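Local coordinates for protein PAN2-PAN3 deadenylation complex catalytic subunit pan2 (Neurospora crassa, PDB 4CZW) that probably shortens the poly(A) tails of mRNA, releasing 5'-AMP, as the catalytic subunit of the PAN2-PAN3 deadenylation complex, at residues 136-139 and 140-144; 372-375 and 376-380; 409-412 and 413-417. One frame throughout, in Å; residues are numbered along the deposited sequence.

Contact 1 (136-139 and 140-144)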
ATOM      1  N   ASN A 136      -9.194 -13.945   0.416  1.00 41.77           N
ATOM      2  CA  ASN A 136      -9.680 -13.523   1.720  1.00 47.69           C
ATOM      3  C   ASN A 136      -9.264 -12.094   2.036  1.00 40.48           C
ATOM      4  O   ASN A 136     -10.054 -11.314   2.567  1.00 51.35           O
ATOM      5  CB  ASN A 136      -9.175 -14.471   2.809  1.00 46.81           C
ATOM      6  CG  ASN A 136      -9.727 -15.875   2.661  1.00 49.43           C
ATOM      7  OD1 ASN A 136     -10.825 -16.070   2.139  1.00 42.34           O
ATOM      8  ND2 ASN A 136      -8.969 -16.863   3.123  1.00 46.58           N
ATOM      9  N   LEU A 137      -8.024 -11.753   1.697  1.00 43.77           N
ATOM     10  CA  LEU A 137      -7.499 -10.419   1.962  1.00 45.41           C
ATOM     11  C   LEU A 137      -8.242  -9.356   1.163  1.00 41.59           C
ATOM     12  O   LEU A 137      -8.514  -8.269   1.669  1.00 42.64           O
ATOM     13  CB  LEU A 137      -6.005 -10.357   1.642  1.00 44.29           C
ATOM     14  CG  LEU A 137      -5.342  -9.004   1.902  1.00 45.14           C
ATOM     15  CD1 LEU A 137      -5.375  -8.663   3.385  1.00 34.25           C
ATOM     16  CD2 LEU A 137      -3.922  -9.004   1.376  1.00 41.74           C
ATOM     17  N   THR A 138      -8.564  -9.678  -0.087  1.00 39.93           N
ATOM     18  CA  THR A 138      -9.307  -8.767  -0.949  1.00 39.80           C
ATOM     19  C   THR A 138     -10.660  -8.433  -0.330  1.00 47.42           C
ATOM     20  O   THR A 138     -11.092  -7.280  -0.335  1.00 43.06           O
ATOM     21  CB  THR A 138      -9.519  -9.363  -2.354  1.00 38.85           C
ATOM     22  OG1 THR A 138      -8.255  -9.746  -2.909  1.00 40.73           O
ATOM     23  CG2 THR A 138     -10.187  -8.349  -3.272  1.00 34.08           C
HETATM   24  N   MSE A 139     -11.317  -9.450   0.214  1.00 50.68           N
HETATM   25  CA  MSE A 139     -12.590  -9.262   0.898  1.00 48.03           C
HETATM   26  C   MSE A 139     -12.386  -8.577   2.245  1.00 48.24           C
HETATM   27  O   MSE A 139     -13.175  -7.718   2.643  1.00 48.73           O
HETATM   28  CB  MSE A 139     -13.302 -10.604   1.084  1.00 48.31           C
HETATM   29  CG  MSE A 139     -13.708 -11.273  -0.222  1.00 55.20           C
HETATM   30 SE   MSE A 139     -14.645 -12.965   0.031  1.00 74.89          SE
HETATM   31  CE  MSE A 139     -13.178 -14.045   0.726  1.00 48.78           C
ATOM     32  N   PHE A 140     -11.318  -8.959   2.942  1.00 40.67           N
ATOM     33  CA  PHE A 140     -11.007  -8.399   4.253  1.00 43.46           C
ATOM     34  C   PHE A 140     -10.658  -6.916   4.162  1.00 52.97           C
ATOM     35  O   PHE A 140     -11.125  -6.111   4.968  1.00 49.15           O
ATOM     36  CB  PHE A 140      -9.853  -9.169   4.901  1.00 49.37           C
ATOM     37  CG  PHE A 140      -9.566  -8.759   6.318  1.00 51.52           C
ATOM     38  CD1 PHE A 140     -10.339  -9.238   7.362  1.00 49.06           C
ATOM     39  CD2 PHE A 140      -8.515  -7.903   6.607  1.00 50.69           C
ATOM     40  CE1 PHE A 140     -10.075  -8.867   8.667  1.00 53.24           C
ATOM     41  CE2 PHE A 140      -8.247  -7.528   7.911  1.00 52.84           C
ATOM     42  CZ  PHE A 140      -9.027  -8.011   8.942  1.00 53.55           C
ATOM     43  N   LEU A 141      -9.838  -6.560   3.177  1.00 50.32           N
ATOM     44  CA  LEU A 141      -9.412  -5.175   3.000  1.00 47.19           C
ATOM     45  C   LEU A 141     -10.567  -4.266   2.600  1.00 46.43           C
ATOM     46  O   LEU A 141     -10.764  -3.212   3.202  1.00 50.38           O
ATOM     47  CB  LEU A 141      -8.296  -5.084   1.957  1.00 50.46           C
ATOM     48  CG  LEU A 141      -6.876  -5.327   2.469  1.00 45.75           C
ATOM     49  CD1 LEU A 141      -5.864  -5.148   1.350  1.00 46.55           C
ATOM     50  CD2 LEU A 141      -6.568  -4.393   3.628  1.00 48.70           C
ATOM     51  N   PHE A 142     -11.323  -4.676   1.586  1.00 46.30           N
ATOM     52  CA  PHE A 142     -12.453  -3.889   1.100  1.00 46.90           C
ATOM     53  C   PHE A 142     -13.472  -3.615   2.201  1.00 52.43           C
ATOM     54  O   PHE A 142     -14.109  -2.562   2.219  1.00 51.05           O
ATOM     55  CB  PHE A 142     -13.131  -4.596  -0.076  1.00 42.56           C
ATOM     56  CG  PHE A 142     -12.565  -4.222  -1.416  1.00 44.21           C
ATOM     57  CD1 PHE A 142     -11.247  -4.510  -1.731  1.00 47.37           C
ATOM     58  CD2 PHE A 142     -13.352  -3.588  -2.363  1.00 43.48           C
ATOM     59  CE1 PHE A 142     -10.723  -4.168  -2.963  1.00 49.52           C
ATOM     60  CE2 PHE A 142     -12.834  -3.244  -3.597  1.00 37.26           C
ATOM     61  CZ  PHE A 142     -11.518  -3.534  -3.897  1.00 46.18           C
ATOM     62  N   ASP A 143     -13.617  -4.564   3.120  1.00 50.66           N
ATOM     63  CA  ASP A 143     -14.530  -4.405   4.245  1.00 51.36           C
ATOM     64  C   ASP A 143     -13.957  -3.446   5.282  1.00 57.75           C
ATOM     65  O   ASP A 143     -14.657  -2.567   5.782  1.00 57.13           O
ATOM     66  CB  ASP A 143     -14.829  -5.760   4.889  1.00 53.44           C
ATOM     67  CG  ASP A 143     -15.772  -5.647   6.072  1.00 58.90           C
ATOM     68  OD1 ASP A 143     -16.631  -4.740   6.066  1.00 58.21           O
ATOM     69  OD2 ASP A 143     -15.653  -6.465   7.008  1.00 64.88           O
ATOM     70  N   LYS A 144     -12.678  -3.618   5.597  1.00 50.13           N
ATOM     71  CA  LYS A 144     -12.029  -2.817   6.627  1.00 50.95           C
ATOM     72  C   LYS A 144     -11.862  -1.356   6.216  1.00 49.41           C
ATOM     73  O   LYS A 144     -12.148  -0.452   6.999  1.00 53.68           O
ATOM     74  CB  LYS A 144     -10.666  -3.417   6.985  1.00 45.48           C
ATOM     75  CG  LYS A 144     -10.755  -4.657   7.859  1.00 51.18           C
ATOM     76  CD  LYS A 144     -11.410  -4.334   9.193  1.00 52.40           C
ATOM     77  CE  LYS A 144     -11.525  -5.564  10.077  1.00 75.50           C
ATOM     78  NZ  LYS A 144     -12.190  -5.245  11.372  1.00 71.95           N
TER
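L137 and L141, one helical turn apart, lie side by side and point the same way. The CD1 methyl of L137 rests alongside the branch carbon of L141, 3.8 Å from CD1 to CG, and L137 CG sits 3.9 Å from L141 CD1. L137 can reach forward because its CG is anti to the backbone N (chi1 -179°), so a side chain that starts out away from the next turn ends close to it. The F142 ring leans obliquely beside the carbonyl oxygen of T138, while T138 CG2 is 4.2 Å from CE1 of that ring. F140 leaves in another direction, and K144 passes CG over one face of its ring, 3.8 Å above the plane. Beneath these side chains run regular helical bonds: L141 N donates to L137 O at 2.6 Å, and D143 N to M139 O (selenomethionine) at 3.2 Å. The hydroxyl T138 OG1 bonds back to V134 O. Helix 130-149 of the USP-like domain packs against three neighbouring helices, several side chains serving two of them: L137, T138 and L141 on L53 of helix 51-58, F140 and L141 on L81 of helix 81-94, and L137 and F140 on L109 of helix 103-109.

Contact 2 (372-375 and 376-380)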
ATOM      1  N   ILE A 372       5.167  -5.615 -20.436  1.00 44.68           N
ATOM      2  CA  ILE A 372       4.662  -6.700 -21.269  1.00 37.35           C
ATOM      3  C   ILE A 372       3.591  -6.208 -22.237  1.00 45.27           C
ATOM      4  O   ILE A 372       3.056  -5.110 -22.081  1.00 45.72           O
ATOM      5  CB  ILE A 372       4.075  -7.844 -20.418  1.00 40.11           C
ATOM      6  CG1 ILE A 372       2.957  -7.317 -19.515  1.00 48.54           C
ATOM      7  CG2 ILE A 372       5.163  -8.517 -19.595  1.00 35.23           C
ATOM      8  CD1 ILE A 372       2.322  -8.380 -18.647  1.00 42.48           C
ATOM      9  N   SER A 373       3.285  -7.030 -23.236  1.00 43.21           N
ATOM     10  CA  SER A 373       2.244  -6.708 -24.203  1.00 38.41           C
ATOM     11  C   SER A 373       0.863  -6.975 -23.616  1.00 49.36           C
ATOM     12  O   SER A 373       0.737  -7.620 -22.576  1.00 51.55           O
ATOM     13  CB  SER A 373       2.434  -7.518 -25.487  1.00 38.71           C
ATOM     14  OG  SER A 373       2.340  -8.909 -25.229  1.00 45.61           O
ATOM     15  N   LYS A 374      -0.172  -6.474 -24.286  1.00 43.67           N
ATOM     16  CA  LYS A 374      -1.542  -6.710 -23.848  1.00 41.34           C
ATOM     17  C   LYS A 374      -1.880  -8.193 -23.946  1.00 45.94           C
ATOM     18  O   LYS A 374      -2.572  -8.740 -23.087  1.00 50.47           O
ATOM     19  CB  LYS A 374      -2.532  -5.894 -24.681  1.00 51.55           C
ATOM     20  CG  LYS A 374      -3.967  -5.989 -24.184  1.00 53.47           C
ATOM     21  CD  LYS A 374      -4.969  -5.862 -25.322  1.00 55.31           C
ATOM     22  CE  LYS A 374      -4.844  -4.528 -26.032  1.00 65.07           C
ATOM     23  NZ  LYS A 374      -5.863  -4.381 -27.108  1.00 73.79           N
ATOM     24  N   VAL A 375      -1.383  -8.831 -25.001  1.00 39.78           N
ATOM     25  CA  VAL A 375      -1.610 -10.253 -25.230  1.00 46.36           C
ATOM     26  C   VAL A 375      -1.086 -11.091 -24.070  1.00 42.20           C
ATOM     27  O   VAL A 375      -1.812 -11.915 -23.514  1.00 39.80           O
ATOM     28  CB  VAL A 375      -0.941 -10.724 -26.537  1.00 45.88           C
ATOM     29  CG1 VAL A 375      -0.999 -12.238 -26.652  1.00 49.40           C
ATOM     30  CG2 VAL A 375      -1.602 -10.063 -27.737  1.00 42.00           C
ATOM     31  N   GLU A 376       0.173 -10.868 -23.709  1.00 48.62           N
ATOM     32  CA  GLU A 376       0.809 -11.578 -22.605  1.00 49.14           C
ATOM     33  C   GLU A 376       0.067 -11.360 -21.290  1.00 43.70           C
ATOM     34  O   GLU A 376      -0.092 -12.287 -20.494  1.00 45.27           O
ATOM     35  CB  GLU A 376       2.270 -11.138 -22.466  1.00 46.33           C
ATOM     36  CG  GLU A 376       2.963 -11.622 -21.201  1.00 35.81           C
ATOM     37  CD  GLU A 376       3.167 -13.126 -21.174  1.00 47.50           C
ATOM     38  OE1 GLU A 376       3.096 -13.762 -22.247  1.00 51.01           O
ATOM     39  OE2 GLU A 376       3.399 -13.672 -20.077  1.00 47.39           O
ATOM     40  N   ALA A 377      -0.390 -10.132 -21.071  1.00 43.34           N
ATOM     41  CA  ALA A 377      -1.122  -9.789 -19.856  1.00 48.11           C
ATOM     42  C   ALA A 377      -2.496 -10.450 -19.829  1.00 48.69           C
ATOM     43  O   ALA A 377      -3.057 -10.694 -18.760  1.00 46.85           O
ATOM     44  CB  ALA A 377      -1.259  -8.282 -19.732  1.00 37.67           C
ATOM     45  N   LEU A 378      -3.034 -10.737 -21.010  1.00 43.81           N
ATOM     46  CA  LEU A 378      -4.353 -11.350 -21.121  1.00 39.02           C
ATOM     47  C   LEU A 378      -4.257 -12.799 -21.590  1.00 42.21           C
ATOM     48  O   LEU A 378      -5.243 -13.380 -22.042  1.00 46.98           O
ATOM     49  CB  LEU A 378      -5.236 -10.541 -22.073  1.00 34.20           C
ATOM     50  CG  LEU A 378      -5.475  -9.083 -21.675  1.00 41.82           C
ATOM     51  CD1 LEU A 378      -6.380  -8.386 -22.680  1.00 34.41           C
ATOM     52  CD2 LEU A 378      -6.054  -8.997 -20.272  1.00 43.08           C
ATOM     53  N   THR A 379      -3.063 -13.373 -21.484  1.00 42.08           N
ATOM     54  CA  THR A 379      -2.857 -14.779 -21.819  1.00 42.11           C
ATOM     55  C   THR A 379      -2.679 -15.599 -20.548  1.00 44.86           C
ATOM     56  O   THR A 379      -1.897 -15.235 -19.670  1.00 45.91           O
ATOM     57  CB  THR A 379      -1.629 -14.976 -22.728  1.00 46.99           C
ATOM     58  OG1 THR A 379      -1.770 -14.176 -23.908  1.00 55.53           O
ATOM     59  CG2 THR A 379      -1.488 -16.439 -23.127  1.00 39.47           C
ATOM     60  N   PHE A 380      -3.409 -16.705 -20.451  1.00 41.53           N
ATOM     61  CA  PHE A 380      -3.323 -17.570 -19.281  1.00 40.22           C
ATOM     62  C   PHE A 380      -3.027 -19.013 -19.682  1.00 37.29           C
ATOM     63  O   PHE A 380      -3.366 -19.447 -20.782  1.00 36.52           O
ATOM     64  CB  PHE A 380      -4.614 -17.491 -18.466  1.00 38.71           C
ATOM     65  CG  PHE A 380      -4.934 -16.106 -17.976  1.00 44.57           C
ATOM     66  CD1 PHE A 380      -4.258 -15.568 -16.893  1.00 43.52           C
ATOM     67  CD2 PHE A 380      -5.905 -15.341 -18.601  1.00 46.47           C
ATOM     68  CE1 PHE A 380      -4.547 -14.293 -16.440  1.00 39.88           C
ATOM     69  CE2 PHE A 380      -6.199 -14.065 -18.152  1.00 45.89           C
ATOM     70  CZ  PHE A 380      -5.518 -13.541 -17.071  1.00 43.38           C
TER
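An N-cap opens the short helix 374-377: the hydroxyl of S373 accepts the backbone N-H of E376, OG to N 3.3 Å, in a nearly straight bond with an N-H...O angle of 167°. The serine holds OG between its own backbone N and carbonyl carbon (chi1 62°), and from there it meets the first turn. The S373 carbonyl serves the same turn, since A377 N donates to S373 O at 3.1 Å. At the far end L378 leaves helical geometry, and its N-H gives a weak bond to K374 O at 2.9 Å. Carbon-to-carbon contacts flank this backbone. I372, still in extended conformation, sends CD1 to the A377 methyl, 3.7 Å to CB. It also crosses E376 at about a right angle, its CB 4.0 Å from E376 CG. On another flank the K374 chain slants across L378, with CG 3.7 Å from L378 CD1, before it bends away so that its ammonium can form a salt bridge with E290. The E376 carboxylate turns away as well, and its OE2 accepts bonds from S4 and Y13, with K385 only a long, weak ion pair. The chemistry is thus divided: the cap meets an amide N-H that the first turn of a helix cannot pair with a helical carbonyl, aliphatic carbons of I372, K374 and A377 pack on W361 of strand 361-365, and both long charged side chains spend their ends on other parts of the domain. With two hydroxyls and a distant lysine near it, the buried E376 carboxylate is likely to stay ionised.

Contact 3 (409-412 and 413-417)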
ATOM      1  N   LEU A 409      -3.381  19.021   3.500  1.00 53.03           N
ATOM      2  CA  LEU A 409      -2.918  17.989   4.423  1.00 52.18           C
ATOM      3  C   LEU A 409      -3.070  18.431   5.876  1.00 48.54           C
ATOM      4  O   LEU A 409      -2.680  19.541   6.238  1.00 55.31           O
ATOM      5  CB  LEU A 409      -1.457  17.639   4.129  1.00 49.06           C
ATOM      6  CG  LEU A 409      -0.733  16.715   5.111  1.00 48.07           C
ATOM      7  CD1 LEU A 409      -1.319  15.314   5.068  1.00 48.46           C
ATOM      8  CD2 LEU A 409       0.759  16.688   4.815  1.00 45.59           C
ATOM      9  N   ASP A 410      -3.640  17.562   6.704  1.00 51.77           N
ATOM     10  CA  ASP A 410      -3.804  17.860   8.122  1.00 45.97           C
ATOM     11  C   ASP A 410      -2.478  17.687   8.854  1.00 53.16           C
ATOM     12  O   ASP A 410      -1.812  16.660   8.715  1.00 51.66           O
ATOM     13  CB  ASP A 410      -4.878  16.966   8.743  1.00 46.27           C
ATOM     14  CG  ASP A 410      -5.220  17.369  10.164  1.00 54.35           C
ATOM     15  OD1 ASP A 410      -4.534  16.905  11.097  1.00 51.08           O
ATOM     16  OD2 ASP A 410      -6.176  18.153  10.347  1.00 57.30           O
ATOM     17  N   THR A 411      -2.101  18.693   9.637  1.00 56.46           N
ATOM     18  CA  THR A 411      -0.798  18.709  10.293  1.00 51.69           C
ATOM     19  C   THR A 411      -0.904  18.737  11.816  1.00 50.08           C
ATOM     20  O   THR A 411       0.077  19.011  12.506  1.00 53.93           O
ATOM     21  CB  THR A 411       0.034  19.925   9.844  1.00 50.05           C
ATOM     22  OG1 THR A 411      -0.590  21.129  10.307  1.00 46.94           O
ATOM     23  CG2 THR A 411       0.143  19.967   8.326  1.00 34.73           C
ATOM     24  N   SER A 412      -2.094  18.445  12.331  1.00 52.25           N
ATOM     25  CA  SER A 412      -2.363  18.546  13.764  1.00 55.64           C
ATOM     26  C   SER A 412      -1.531  17.575  14.602  1.00 52.04           C
ATOM     27  O   SER A 412      -1.315  17.804  15.792  1.00 59.22           O
ATOM     28  CB  SER A 412      -3.850  18.311  14.037  1.00 52.74           C
ATOM     29  OG  SER A 412      -4.248  17.019  13.616  1.00 48.11           O
ATOM     30  N   VAL A 413      -1.066  16.496  13.980  1.00 49.55           N
ATOM     31  CA  VAL A 413      -0.295  15.477  14.684  1.00 49.73           C
ATOM     32  C   VAL A 413       1.076  16.014  15.103  1.00 58.77           C
ATOM     33  O   VAL A 413       1.684  15.524  16.056  1.00 59.48           O
ATOM     34  CB  VAL A 413      -0.125  14.205  13.813  1.00 49.32           C
ATOM     35  CG1 VAL A 413       0.722  14.501  12.581  1.00 44.00           C
ATOM     36  CG2 VAL A 413       0.472  13.060  14.624  1.00 39.50           C
ATOM     37  N   LEU A 414       1.549  17.038  14.400  1.00 54.68           N
ATOM     38  CA  LEU A 414       2.857  17.622  14.678  1.00 54.58           C
ATOM     39  C   LEU A 414       2.835  18.533  15.901  1.00 64.17           C
ATOM     40  O   LEU A 414       3.861  18.738  16.549  1.00 60.94           O
ATOM     41  CB  LEU A 414       3.358  18.408  13.463  1.00 54.50           C
ATOM     42  CG  LEU A 414       3.606  17.629  12.170  1.00 53.98           C
ATOM     43  CD1 LEU A 414       4.027  18.571  11.053  1.00 42.43           C
ATOM     44  CD2 LEU A 414       4.655  16.548  12.385  1.00 45.98           C
ATOM     45  N   PHE A 415       1.664  19.077  16.217  1.00 63.80           N
ATOM     46  CA  PHE A 415       1.551  20.078  17.273  1.00 60.67           C
ATOM     47  C   PHE A 415       0.860  19.550  18.528  1.00 65.66           C
ATOM     48  O   PHE A 415       0.883  20.199  19.574  1.00 70.62           O
ATOM     49  CB  PHE A 415       0.799  21.306  16.753  1.00 57.21           C
ATOM     50  CG  PHE A 415       1.323  21.831  15.446  1.00 56.99           C
ATOM     51  CD1 PHE A 415       2.472  22.602  15.404  1.00 54.57           C
ATOM     52  CD2 PHE A 415       0.662  21.558  14.260  1.00 52.58           C
ATOM     53  CE1 PHE A 415       2.955  23.089  14.203  1.00 56.57           C
ATOM     54  CE2 PHE A 415       1.140  22.041  13.056  1.00 50.82           C
ATOM     55  CZ  PHE A 415       2.287  22.807  13.028  1.00 58.68           C
ATOM     56  N   ARG A 416       0.247  18.374  18.425  1.00 69.61           N
ATOM     57  CA  ARG A 416      -0.519  17.817  19.537  1.00 65.66           C
ATOM     58  C   ARG A 416       0.385  17.302  20.656  1.00 68.50           C
ATOM     59  O   ARG A 416       1.427  16.700  20.399  1.00 63.94           O
ATOM     60  CB  ARG A 416      -1.431  16.691  19.042  1.00 71.18           C
ATOM     61  CG  ARG A 416      -2.343  16.116  20.117  1.00 75.39           C
ATOM     62  CD  ARG A 416      -3.347  15.128  19.541  1.00 77.29           C
ATOM     63  NE  ARG A 416      -4.281  15.767  18.618  1.00 79.88           N
ATOM     64  CZ  ARG A 416      -4.189  15.696  17.293  1.00 75.13           C
ATOM     65  NH1 ARG A 416      -3.203  15.008  16.732  1.00 72.68           N
ATOM     66  NH2 ARG A 416      -5.083  16.309  16.530  1.00 68.57           N
ATOM     67  N   ASP A 417      -0.026  17.546  21.897  1.00 76.53           N
ATOM     68  CA  ASP A 417       0.723  17.087  23.061  1.00 70.57           C
ATOM     69  C   ASP A 417      -0.108  16.137  23.917  1.00 72.54           C
ATOM     70  O   ASP A 417      -1.135  16.525  24.475  1.00 85.53           O
ATOM     71  CB  ASP A 417       1.187  18.278  23.904  1.00 69.75           C
ATOM     72  CG  ASP A 417       2.028  17.856  25.095  1.00 76.84           C
ATOM     73  OD1 ASP A 417       2.658  16.780  25.032  1.00 76.55           O
ATOM     74  OD2 ASP A 417       2.063  18.605  26.095  1.00 79.36           O
TER
HETATM   75  O   HOH W   1      -2.646  15.464  11.589  1.00 55.28           O
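The hydroxyl of S412 is gripped from two directions. R416 NH2 donates to S412 OG at 3.1 Å, with an N-H...O angle of 151°, and OG itself donates to D410 OD1, meeting that oxygen on its syn lone pair. The same D410 OD1 also takes the backbone N-H of S412, N to OD1 3.1 Å, this time from above the carboxylate plane. That second bond makes an Asx turn leading into a short, weakly bonded helix at about 413-415. R416 gets back to the serine by starting with CG anti to the backbone N and then bending at chi3 (-65°), which folds the guanidinium over so that one face lies above S412 O. S412 O also receives F415 N at 3.3 Å and, weakly, R416 N, while L414 N donates to T411 O at 3.1 Å. A water accepts from V413 N at 3.0 Å. T411 and F415 run alongside each other, pointing the same way; the threonine OG1 comes to the edge of the ring, in its plane, 3.4 Å from CE2, and L414 CB sits over one ring face. D410 OD1 and R416 NH2 are 5.5 Å apart, not in contact; the serine hydroxyl bridges them, and the arginine probably favours the ionised carboxylate. With an alanine in place of R416, S412 OG would lose its guanidinium donor, and the hydroxyl and the D410 carboxylate would probably be held less firmly. D410 bonds through its backbone to A72, D410 and S412 pack on A74, and the S412 side chain lies about 9 Å from that of the zinc ligand C75; L409 and L414 touch V538, and V413 touches K535, on helix 529-541 of the exonuclease domain.

Contact 1 is the buried one of the three and lies within one long helix, its centre about 13 Å from the centre of the chain. Contacts 2 and 3 lie farther out, partly buried, on opposite sides of that centre with their own centres about 46 Å apart. Contacts 1 and 2 both belong to the USP-like domain but to different elements, a long helix and a short one following strand 368-371; contact 3 instead touches a zinc-binding loop and the exonuclease domain. The chemistry follows the setting: leucines and phenylalanines in mid-helix at 136-144, whereas the two short helices open on serine-based polar groups, a plain hydroxyl cap at 372-380 and, at 409-417, an Asx turn whose serine hydroxyl bonds both aspartate and arginine.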